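Local structure of adhesin A (Fusobacterium nucleatum, 3ETZ) at residues A[29-32]-A[33-37]; A[46-49]-A[50-54]; A[61-64]-A[65-69]; A[73-76]-A[77-81]. The protein is a cell-surface adhesin of Fusobacterium nucleatum that probably mediates attachment to host cells and folds as an antiparallel helical hairpin able to oligomerise. The protein carries 1 engineered substitution. All coordinates share one frame; numbering follows the deposited sequence.

Interaction 1: residues A[29-32]-A[33-37]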
loop_
_atom_site.group_PDB
_atom_site.type_symbol
_atom_site.label_atom_id
_atom_site.label_comp_id
_atom_site.label_asym_id
_atom_site.label_seq_id
_atom_site.Cartn_x
_atom_site.Cartn_y
_atom_site.Cartn_z
ATOM N N PHE A 29 2.107 -15.573 6.191
ATOM C CA PHE A 29 0.789 -14.966 6.263
ATOM C C PHE A 29 0.779 -13.806 7.270
ATOM O O PHE A 29 0.215 -12.738 6.994
ATOM C CB PHE A 29 -0.269 -15.999 6.668
ATOM C CG PHE A 29 -1.642 -15.401 6.859
ATOM C CD1 PHE A 29 -2.511 -15.271 5.790
ATOM C CD2 PHE A 29 -2.047 -14.954 8.111
ATOM C CE1 PHE A 29 -3.786 -14.694 5.963
ATOM C CE2 PHE A 29 -3.311 -14.380 8.297
ATOM C CZ PHE A 29 -4.179 -14.255 7.209
ATOM N N ASN A 30 1.402 -14.002 8.430
ATOM C CA ASN A 30 1.432 -12.955 9.439
ATOM C C ASN A 30 2.183 -11.729 8.918
ATOM O O ASN A 30 1.846 -10.595 9.244
ATOM C CB ASN A 30 2.111 -13.453 10.739
ATOM C CG ASN A 30 1.285 -14.495 11.477
ATOM O OD1 ASN A 30 1.794 -15.217 12.345
ATOM N ND2 ASN A 30 0.017 -14.582 11.136
ATOM N N GLU A 31 3.239 -11.960 8.147
ATOM C CA GLU A 31 4.028 -10.860 7.595
ATOM C C GLU A 31 3.177 -10.069 6.580
ATOM O O GLU A 31 3.212 -8.836 6.555
ATOM C CB GLU A 31 5.308 -11.422 6.939
ATOM C CG GLU A 31 6.097 -10.473 6.021
ATOM C CD GLU A 31 6.687 -9.260 6.737
ATOM O OE1 GLU A 31 7.063 -9.380 7.930
ATOM O OE2 GLU A 31 6.801 -8.187 6.088
ATOM N N GLU A 32 2.409 -10.774 5.764
ATOM C CA GLU A 32 1.547 -10.119 4.766
ATOM C C GLU A 32 0.479 -9.272 5.466
ATOM O O GLU A 32 0.082 -8.194 4.976
ATOM C CB GLU A 32 0.867 -11.152 3.875
ATOM C CG GLU A 32 1.828 -11.957 3.007
ATOM C CD GLU A 32 1.176 -13.225 2.432
ATOM O OE1 GLU A 32 0.078 -13.616 2.904
ATOM O OE2 GLU A 32 1.772 -13.847 1.523
ATOM N N ARG A 33 0.045 -9.751 6.631
ATOM C CA ARG A 33 -0.970 -9.050 7.404
ATOM C C ARG A 33 -0.392 -7.769 7.968
ATOM O O ARG A 33 -1.043 -6.719 7.928
ATOM C CB ARG A 33 -1.494 -9.935 8.549
ATOM C CG ARG A 33 -2.342 -9.185 9.584
ATOM C CD ARG A 33 -2.915 -10.145 10.637
ATOM N NE ARG A 33 -4.044 -10.901 10.098
ATOM C CZ ARG A 33 -4.627 -11.939 10.697
ATOM N NH1 ARG A 33 -4.194 -12.377 11.878
ATOM N NH2 ARG A 33 -5.656 -12.538 10.114
ATOM N N ALA A 34 0.827 -7.851 8.501
ATOM C CA ALA A 34 1.463 -6.679 9.056
ATOM C C ALA A 34 1.724 -5.652 7.948
ATOM O O ALA A 34 1.699 -4.436 8.200
ATOM C CB ALA A 34 2.758 -7.065 9.757
ATOM N N GLN A 35 1.979 -6.130 6.728
ATOM C CA GLN A 35 2.210 -5.230 5.590
ATOM C C GLN A 35 0.903 -4.526 5.180
ATOM O O GLN A 35 0.906 -3.364 4.815
ATOM C CB GLN A 35 2.761 -6.009 4.384
ATOM C CG GLN A 35 4.229 -6.504 4.588
ATOM C CD GLN A 35 4.693 -7.482 3.523
ATOM O OE1 GLN A 35 3.928 -7.874 2.654
ATOM N NE2 GLN A 35 5.956 -7.886 3.596
ATOM N N ALA A 36 -0.216 -5.238 5.245
ATOM C CA ALA A 36 -1.501 -4.662 4.875
ATOM C C ALA A 36 -1.937 -3.683 5.953
ATOM O O ALA A 36 -2.473 -2.617 5.635
ATOM C CB ALA A 36 -2.555 -5.778 4.692
ATOM N N ASP A 37 -1.691 -4.037 7.226
ATOM C CA ASP A 37 -2.047 -3.155 8.339
ATOM C C ASP A 37 -1.281 -1.839 8.214
ATOM O O ASP A 37 -1.844 -0.771 8.441
ATOM C CB ASP A 37 -1.737 -3.784 9.719
ATOM C CG ASP A 37 -2.676 -4.949 10.080
ATOM O OD1 ASP A 37 -3.771 -5.041 9.505
ATOM O OD2 ASP A 37 -2.310 -5.769 10.956
#
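Phe29 starts the run by meeting Arg33 one turn further on. Its CG stands anti to the backbone N (chi1 176°), which holds the ring straight out from the helix, and Arg33, bent at chi3, doubles back so that NH2 comes 3.5 Å from Phe29 CE2. The ring meets the guanidinium edge to face, CE2 lying above the guanidinium plane near its rim, with the two planes 77° apart. The Phe29 ring also meets that of Phe101 on helix 70-108. Asn30 contributes mainly its carbonyl: Asn30 O takes the amide of Ala34, N to O 3.0 Å. Glu31 bends at chi2 (64°) and swings its carboxylate toward Gln35, whose NE2 is modelled 2.6 Å from Glu31 OE2. The N-H points poorly at the oxygen, so the bond is weak and its short length doubtful; carboxylate and amide are steeply turned against each other. Glu32 closes the segment with its backbone O accepting from Ala36 N at 3.0 Å; its carboxylate turns back up the helix to a salt bridge with Arg28, while its side chain also touches Ile104. The i to i+4 carbonyl-amide bonds are those of an alpha-helix, and the side-chain pairs use the same spacing; this helix, 5-63, packs against helix 70-108 in an antiparallel hairpin.

Interaction 2: residues A[46-49]-A[50-54]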
loop_
_atom_site.group_PDB
_atom_site.type_symbol
_atom_site.label_atom_id
_atom_site.label_comp_id
_atom_site.label_asym_id
_atom_site.label_seq_id
_atom_site.Cartn_x
_atom_site.Cartn_y
_atom_site.Cartn_z
ATOM N N ASN A 46 -2.345 9.393 3.878
ATOM C CA ASN A 46 -2.190 9.924 2.528
ATOM C C ASN A 46 -3.483 10.543 1.976
ATOM O O ASN A 46 -3.438 11.581 1.317
ATOM C CB ASN A 46 -1.723 8.827 1.558
ATOM C CG ASN A 46 -0.200 8.627 1.586
ATOM O OD1 ASN A 46 0.327 7.598 1.136
ATOM N ND2 ASN A 46 0.502 9.611 2.092
ATOM N N GLU A 47 -4.614 9.899 2.212
ATOM C CA GLU A 47 -5.898 10.440 1.725
ATOM C C GLU A 47 -6.140 11.862 2.266
ATOM O O GLU A 47 -6.631 12.737 1.541
ATOM C CB GLU A 47 -7.044 9.493 2.134
ATOM C CG GLU A 47 -6.883 8.148 1.436
ATOM C CD GLU A 47 -8.018 7.168 1.659
ATOM O OE1 GLU A 47 -8.492 7.021 2.803
ATOM O OE2 GLU A 47 -8.421 6.516 0.675
ATOM N N GLN A 48 -5.799 12.072 3.534
ATOM C CA GLN A 48 -5.957 13.361 4.190
ATOM C C GLN A 48 -5.077 14.378 3.478
ATOM O O GLN A 48 -5.523 15.456 3.101
ATOM C CB GLN A 48 -5.547 13.247 5.664
ATOM C CG GLN A 48 -5.824 14.485 6.478
ATOM C CD GLN A 48 -7.270 14.890 6.368
ATOM O OE1 GLN A 48 -8.169 14.071 6.606
ATOM N NE2 GLN A 48 -7.515 16.151 5.995
ATOM N N VAL A 49 -3.810 14.031 3.291
ATOM C CA VAL A 49 -2.887 14.922 2.605
ATOM C C VAL A 49 -3.330 15.223 1.178
ATOM O O VAL A 49 -3.248 16.365 0.710
ATOM C CB VAL A 49 -1.455 14.300 2.559
ATOM C CG1 VAL A 49 -0.562 15.108 1.619
ATOM C CG2 VAL A 49 -0.861 14.259 3.952
ATOM N N TYR A 50 -3.771 14.191 0.470
ATOM C CA TYR A 50 -4.194 14.363 -0.919
ATOM C C TYR A 50 -5.380 15.327 -1.013
ATOM O O TYR A 50 -5.416 16.190 -1.891
ATOM C CB TYR A 50 -4.593 13.015 -1.515
ATOM C CG TYR A 50 -5.044 13.064 -2.966
ATOM C CD1 TYR A 50 -6.398 13.177 -3.305
ATOM C CD2 TYR A 50 -4.112 12.977 -4.000
ATOM C CE1 TYR A 50 -6.809 13.194 -4.644
ATOM C CE2 TYR A 50 -4.503 12.990 -5.355
ATOM C CZ TYR A 50 -5.856 13.093 -5.662
ATOM O OH TYR A 50 -6.270 13.042 -6.960
ATOM N N ASN A 51 -6.345 15.166 -0.121
ATOM C CA ASN A 51 -7.524 16.024 -0.181
ATOM C C ASN A 51 -7.159 17.487 0.077
ATOM O O ASN A 51 -7.556 18.386 -0.684
ATOM C CB ASN A 51 -8.572 15.567 0.832
ATOM C CG ASN A 51 -9.176 14.236 0.483
ATOM O OD1 ASN A 51 -9.090 13.770 -0.654
ATOM N ND2 ASN A 51 -9.810 13.622 1.453
ATOM N N GLU A 52 -6.387 17.710 1.135
ATOM C CA GLU A 52 -5.975 19.054 1.502
ATOM C C GLU A 52 -5.158 19.716 0.409
ATOM O O GLU A 52 -5.361 20.908 0.108
ATOM C CB GLU A 52 -5.155 19.009 2.788
ATOM C CG GLU A 52 -6.001 18.761 4.022
ATOM C CD GLU A 52 -5.164 18.467 5.254
ATOM O OE1 GLU A 52 -3.951 18.779 5.243
ATOM O OE2 GLU A 52 -5.723 17.927 6.233
ATOM N N LEU A 53 -4.233 18.952 -0.186
ATOM C CA LEU A 53 -3.384 19.485 -1.239
ATOM C C LEU A 53 -4.135 19.674 -2.559
ATOM O O LEU A 53 -3.836 20.572 -3.333
ATOM C CB LEU A 53 -2.144 18.588 -1.409
ATOM C CG LEU A 53 -0.810 19.100 -0.803
ATOM C CD1 LEU A 53 -1.043 20.128 0.321
ATOM C CD2 LEU A 53 0.053 17.945 -0.344
ATOM N N SER A 54 -5.103 18.824 -2.827
ATOM C CA SER A 54 -5.883 18.984 -4.043
ATOM C C SER A 54 -6.671 20.282 -3.912
ATOM O O SER A 54 -6.848 21.013 -4.871
ATOM C CB SER A 54 -6.846 17.811 -4.236
ATOM O OG SER A 54 -6.125 16.624 -4.509
HETATM O O HOH W 1 -9.910 14.565 4.023
#
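Gln48 reaches Glu52 one helical turn ahead, and its side chain is worth following outward. CB leaves the helix pointing away from residues 50-54, and CG, anti to the backbone N (chi1 -173°), runs on until it lies 3.5 Å from Glu52 OE2. A bend at chi2 then turns the amide nitrogen forward along the helix, toward Glu52. CD sits at 3.4 Å from the same carboxylate oxygen, and NE2 ends the chain with a hydrogen bond to Glu52 OE2, N-H angle 153°. The modelled 2.5 Å from NE2 to OE2 is shorter than usual for such a pair and should not be read as extra strength. The amide hydrogen arrives on the anti side of OE2, 30° out of the carboxylate plane, and the two flat groups are clearly turned against each other. The other tip atom, OE1, accepts a bond from a water that in turn accepts from Asn51 ND2 at 2.7 Å, so both ends of the amide are engaged.

Round the helix, Val49 and Leu53 project in parallel, with Val49 CG1 3.5 Å from Leu53 CD2. Further along, Tyr50 O receives both the amide and the hydroxyl of Ser54, from opposite faces of its plane, with Ser54 OG at 2.7 Å. The chemistry thus divides round the helix: a neutral amide, a carboxylate and water make a polar network on one part of the surface, while Val49 packs on Leu53, and Leu53 in turn on Tyr80 of helix 70-108.

Interaction 3: residues A[61-64]-A[65-69]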
loop_
_atom_site.group_PDB
_atom_site.type_symbol
_atom_site.label_atom_id
_atom_site.label_comp_id
_atom_site.label_asym_id
_atom_site.label_seq_id
_atom_site.Cartn_x
_atom_site.Cartn_y
_atom_site.Cartn_z
ATOM N N GLN A 61 -4.923 27.392 -8.891
ATOM C CA GLN A 61 -5.267 27.466 -10.308
ATOM C C GLN A 61 -6.375 28.470 -10.574
ATOM O O GLN A 61 -6.260 29.283 -11.476
ATOM C CB GLN A 61 -5.687 26.090 -10.853
ATOM C CG GLN A 61 -5.830 26.045 -12.397
ATOM C CD GLN A 61 -4.514 26.385 -13.123
ATOM O OE1 GLN A 61 -3.534 25.627 -13.056
ATOM N NE2 GLN A 61 -4.490 27.533 -13.807
ATOM N N ALA A 62 -7.443 28.407 -9.788
ATOM C CA ALA A 62 -8.583 29.281 -9.966
ATOM C C ALA A 62 -8.245 30.742 -9.695
ATOM O O ALA A 62 -8.804 31.639 -10.329
ATOM C CB ALA A 62 -9.731 28.834 -9.058
ATOM N N GLU A 63 -7.326 30.979 -8.759
ATOM C CA GLU A 63 -6.943 32.337 -8.412
ATOM C C GLU A 63 -5.883 32.976 -9.296
ATOM O O GLU A 63 -5.828 34.195 -9.395
ATOM C CB GLU A 63 -6.415 32.401 -6.969
ATOM C CG GLU A 63 -7.397 32.003 -5.893
ATOM C CD GLU A 63 -6.798 32.157 -4.509
ATOM O OE1 GLU A 63 -5.549 32.157 -4.403
ATOM O OE2 GLU A 63 -7.571 32.263 -3.532
ATOM N N ALA A 64 -5.045 32.163 -9.924
ATOM C CA ALA A 64 -3.935 32.678 -10.722
ATOM C C ALA A 64 -4.189 33.897 -11.616
ATOM O O ALA A 64 -3.425 34.870 -11.549
ATOM C CB ALA A 64 -3.322 31.561 -11.548
ATOM N N ASN A 65 -5.233 33.860 -12.446
ATOM C CA ASN A 65 -5.491 34.988 -13.356
ATOM C C ASN A 65 -5.722 36.320 -12.654
ATOM O O ASN A 65 -5.482 37.376 -13.241
ATOM C CB ASN A 65 -6.680 34.690 -14.280
ATOM C CG ASN A 65 -6.361 33.625 -15.306
ATOM O OD1 ASN A 65 -5.199 33.427 -15.673
ATOM N ND2 ASN A 65 -7.397 32.941 -15.795
ATOM N N THR A 66 -6.184 36.280 -11.406
ATOM C CA THR A 66 -6.432 37.512 -10.667
ATOM C C THR A 66 -5.442 37.814 -9.539
ATOM O O THR A 66 -5.785 38.517 -8.583
ATOM C CB THR A 66 -7.835 37.525 -10.071
ATOM O OG1 THR A 66 -8.019 36.355 -9.272
ATOM C CG2 THR A 66 -8.876 37.560 -11.180
ATOM N N ARG A 67 -4.230 37.281 -9.649
ATOM C CA ARG A 67 -3.189 37.521 -8.647
ATOM C C ARG A 67 -2.110 38.386 -9.267
ATOM O O ARG A 67 -1.897 38.347 -10.469
ATOM C CB ARG A 67 -2.527 36.213 -8.194
ATOM C CG ARG A 67 -3.392 35.327 -7.321
ATOM C CD ARG A 67 -4.090 36.133 -6.241
ATOM N NE ARG A 67 -4.633 35.259 -5.209
ATOM C CZ ARG A 67 -5.408 35.657 -4.207
ATOM N NH1 ARG A 67 -5.747 36.926 -4.102
ATOM N NH2 ARG A 67 -5.823 34.776 -3.298
ATOM N N PHE A 68 -1.404 39.159 -8.454
ATOM C CA PHE A 68 -0.340 39.957 -9.022
ATOM C C PHE A 68 0.727 39.002 -9.538
ATOM O O PHE A 68 1.230 39.167 -10.653
ATOM C CB PHE A 68 0.277 40.898 -7.986
ATOM C CG PHE A 68 1.399 41.740 -8.537
ATOM C CD1 PHE A 68 1.130 42.862 -9.331
ATOM C CD2 PHE A 68 2.722 41.392 -8.298
ATOM C CE1 PHE A 68 2.175 43.626 -9.878
ATOM C CE2 PHE A 68 3.775 42.144 -8.833
ATOM C CZ PHE A 68 3.500 43.263 -9.628
ATOM N N TYR A 69 1.066 37.993 -8.735
ATOM C CA TYR A 69 2.095 37.036 -9.128
ATOM C C TYR A 69 1.479 35.837 -9.838
ATOM O O TYR A 69 1.646 34.684 -9.428
ATOM C CB TYR A 69 2.906 36.600 -7.899
ATOM C CG TYR A 69 3.792 37.698 -7.362
ATOM C CD1 TYR A 69 4.873 38.172 -8.113
ATOM C CD2 TYR A 69 3.537 38.296 -6.114
ATOM C CE1 TYR A 69 5.676 39.209 -7.641
ATOM C CE2 TYR A 69 4.344 39.345 -5.630
ATOM C CZ TYR A 69 5.408 39.795 -6.398
ATOM O OH TYR A 69 6.223 40.827 -5.957
HETATM O O HOH W 2 -8.613 34.295 -10.605
#
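The carboxylate of Glu63 stands at the edge of the Arg67 guanidinium, OE1 near its plane, with the two flat groups turned 83° against each other. Arg67 NH2 approaches OE1 to 2.9 Å and NE lies farther from the same oxygen, at 3.3 Å. Both are weak hydrogen bonds within one salt bridge, so OE1 takes two N-H groups instead of the paired, coplanar fork; Glu63 OE2 is also near, 3.1 Å from Arg67 NH2. Beyond this pair, the ring of Tyr69 has Phe68 CD2 over the centre of one face, 3.5 Å above the plane, while Tyr69 CD2 lies at the Phe68 edge.

The arginine gets back to Glu63 through its bends: chi1 of -72° sets CG beside its own backbone N, and chi2 of -45° folds the chain again, so that CG passes 3.4 Å from Glu63 O. The same carbonyl accepts from Thr66 N at 2.9 Å, the donor lying above the carbonyl plane, and one residue on, Ala64 O takes Arg67 N at 3.2 Å. These i to i+3 bonds tighten the chain near the end of the helix. A water adds to the closure, donating to Ala62 O and weakly to Glu63 O, and bonding with Thr66 OG1.

The segment 65-69 is the turn between helix 5-63 and helix 70-108, with Tyr69 at the N-cap position of the latter. Glu63 and Arg67 both pack on Tyr73 in the second helix's first turns, and Asn65 touches Lys70, so the salt bridge sits in the bend of the hairpin.

Interaction 4: residues A[73-76]-A[77-81]; sequences YQEA and ASKYE. Engineered in segment 73-76: Ala76 (natural residue Leu).
Two successive turns of helix 70-108, the returning arm of an antiparallel helical hairpin, make this contact, and its outer side carries an i to i+4 acid-base pair. Glu75 and Lys79 extend alongside one another. Glu75 is extended, with CG anti to the backbone N (chi1 -177°), while Lys79 bends at chi3; even so, Glu75 OE2 and Lys79 NZ stay 4.0 Å apart, a long salt bridge that probably contributes charge attraction without a direct bond. Beneath it the lysine's aliphatic part lies over the helix, CG 3.4 Å from Glu75 O, the carbonyl that accepts Lys79 N at 2.9 Å.

Two rungs of the backbone ladder precede that one, with Ala77 N bonded to Tyr73 O at 3.0 Å and Ser78 N to Gln74 O at the same length. Ala77 is buried and touches Gln61 of helix 5-63, and Tyr73 reaches Leu60 and Glu63 of that helix, so this side of the turn faces the partner arm. Ala76 is an engineered residue, leucine in the natural sequence, and its side chain ends at CB. Its carbonyl does more: it accepts Tyr80 N, the rung that follows, and lies obliquely against the aromatic ring. Tyr80 sends its hydroxyl across to a hydrogen bond with Arg56, while beside the ring's attachment point CD2 stands 3.4 Å from Ala76 O.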
loop_
_atom_site.group_PDB
_atom_site.type_symbol
_atom_site.label_atom_id
_atom_site.label_comp_id
_atom_site.label_asym_id
_atom_site.label_seq_id
_atom_site.Cartn_x
_atom_site.Cartn_y
_atom_site.Cartn_z
ATOM N N TYR A 73 1.718 31.654 -9.320
ATOM C CA TYR A 73 0.566 30.884 -8.880
ATOM C C TYR A 73 0.363 29.720 -9.843
ATOM O O TYR A 73 0.017 28.613 -9.432
ATOM C CB TYR A 73 -0.697 31.744 -8.837
ATOM C CG TYR A 73 -0.882 32.428 -7.485
ATOM C CD1 TYR A 73 -0.048 33.483 -7.087
ATOM C CD2 TYR A 73 -1.850 31.977 -6.578
ATOM C CE1 TYR A 73 -0.179 34.057 -5.823
ATOM C CE2 TYR A 73 -1.981 32.551 -5.315
ATOM C CZ TYR A 73 -1.147 33.578 -4.948
ATOM O OH TYR A 73 -1.254 34.115 -3.694
ATOM N N GLN A 74 0.581 29.989 -11.131
ATOM C CA GLN A 74 0.421 28.977 -12.176
ATOM C C GLN A 74 1.457 27.882 -12.008
ATOM O O GLN A 74 1.156 26.699 -12.145
ATOM C CB GLN A 74 0.577 29.610 -13.572
ATOM C CG GLN A 74 -0.476 30.670 -13.891
ATOM C CD GLN A 74 -0.385 31.204 -15.321
ATOM O OE1 GLN A 74 0.708 31.496 -15.827
ATOM N NE2 GLN A 74 -1.536 31.351 -15.968
ATOM N N GLU A 75 2.685 28.281 -11.736
ATOM C CA GLU A 75 3.759 27.323 -11.548
ATOM C C GLU A 75 3.518 26.476 -10.289
ATOM O O GLU A 75 3.746 25.283 -10.295
ATOM C CB GLU A 75 5.088 28.055 -11.438
ATOM C CG GLU A 75 6.270 27.137 -11.301
ATOM C CD GLU A 75 7.590 27.884 -11.376
ATOM O OE1 GLU A 75 7.685 28.840 -12.177
ATOM O OE2 GLU A 75 8.540 27.509 -10.650
ATOM N N ALA A 76 3.057 27.098 -9.211
ATOM C CA ALA A 76 2.796 26.353 -7.981
ATOM C C ALA A 76 1.669 25.325 -8.190
ATOM O O ALA A 76 1.746 24.189 -7.707
ATOM C CB ALA A 76 2.436 27.325 -6.853
ATOM N N ALA A 77 0.636 25.718 -8.929
ATOM C CA ALA A 77 -0.508 24.843 -9.183
ATOM C C ALA A 77 -0.048 23.647 -10.012
ATOM O O ALA A 77 -0.419 22.497 -9.758
ATOM C CB ALA A 77 -1.589 25.609 -9.929
ATOM N N SER A 78 0.780 23.935 -11.003
ATOM C CA SER A 78 1.308 22.898 -11.866
ATOM C C SER A 78 2.247 21.920 -11.127
ATOM O O SER A 78 2.224 20.714 -11.402
ATOM C CB SER A 78 2.029 23.544 -13.057
ATOM O OG SER A 78 2.558 22.547 -13.911
ATOM N N LYS A 79 3.064 22.422 -10.203
ATOM C CA LYS A 79 3.964 21.536 -9.481
ATOM C C LYS A 79 3.178 20.709 -8.484
ATOM O O LYS A 79 3.535 19.544 -8.212
ATOM C CB LYS A 79 5.085 22.317 -8.794
ATOM C CG LYS A 79 6.077 22.895 -9.816
ATOM C CD LYS A 79 7.393 23.316 -9.195
ATOM C CE LYS A 79 7.241 24.483 -8.234
ATOM N NZ LYS A 79 8.572 24.874 -7.680
ATOM N N TYR A 80 2.107 21.294 -7.938
ATOM C CA TYR A 80 1.265 20.539 -7.025
ATOM C C TYR A 80 0.546 19.442 -7.802
ATOM O O TYR A 80 0.411 18.334 -7.299
ATOM C CB TYR A 80 0.244 21.429 -6.309
ATOM C CG TYR A 80 0.716 21.846 -4.925
ATOM C CD1 TYR A 80 0.950 20.889 -3.935
ATOM C CD2 TYR A 80 0.926 23.188 -4.609
ATOM C CE1 TYR A 80 1.378 21.256 -2.676
ATOM C CE2 TYR A 80 1.359 23.569 -3.353
ATOM C CZ TYR A 80 1.582 22.598 -2.386
ATOM O OH TYR A 80 1.994 22.964 -1.126
ATOM N N GLU A 81 0.105 19.734 -9.027
ATOM C CA GLU A 81 -0.587 18.727 -9.818
ATOM C C GLU A 81 0.353 17.549 -10.120
ATOM O O GLU A 81 -0.079 16.389 -10.126
ATOM C CB GLU A 81 -1.118 19.308 -11.136
ATOM C CG GLU A 81 -2.024 18.315 -11.883
ATOM C CD GLU A 81 -2.494 18.807 -13.241
ATOM O OE1 GLU A 81 -2.123 19.933 -13.645
ATOM O OE2 GLU A 81 -3.240 18.055 -13.906
#

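The four contacts follow one another along a single helical hairpin. Interactions 1 and 2 lie on helix 5-63, about 25 Å apart between centres; interaction 3 lies at the C-terminal end of that helix and in the turn, its centre about 22 Å from that of interaction 2; interaction 4 lies on the returning helix 70-108. Because the chain doubles back, interaction 4 comes to about 15 Å from interaction 2, centre to centre, and touches it where Leu53 packs on Tyr80. It also meets interaction 3, about 11 Å away between centres, through Tyr73 and Ala77. The centres of interactions 1 and 3 are about 46 Å apart. The local pairs lie within each arm and at the turn, while Leu53-Tyr80 and the contacts of Tyr73 and Ala77 join the arms near the turn.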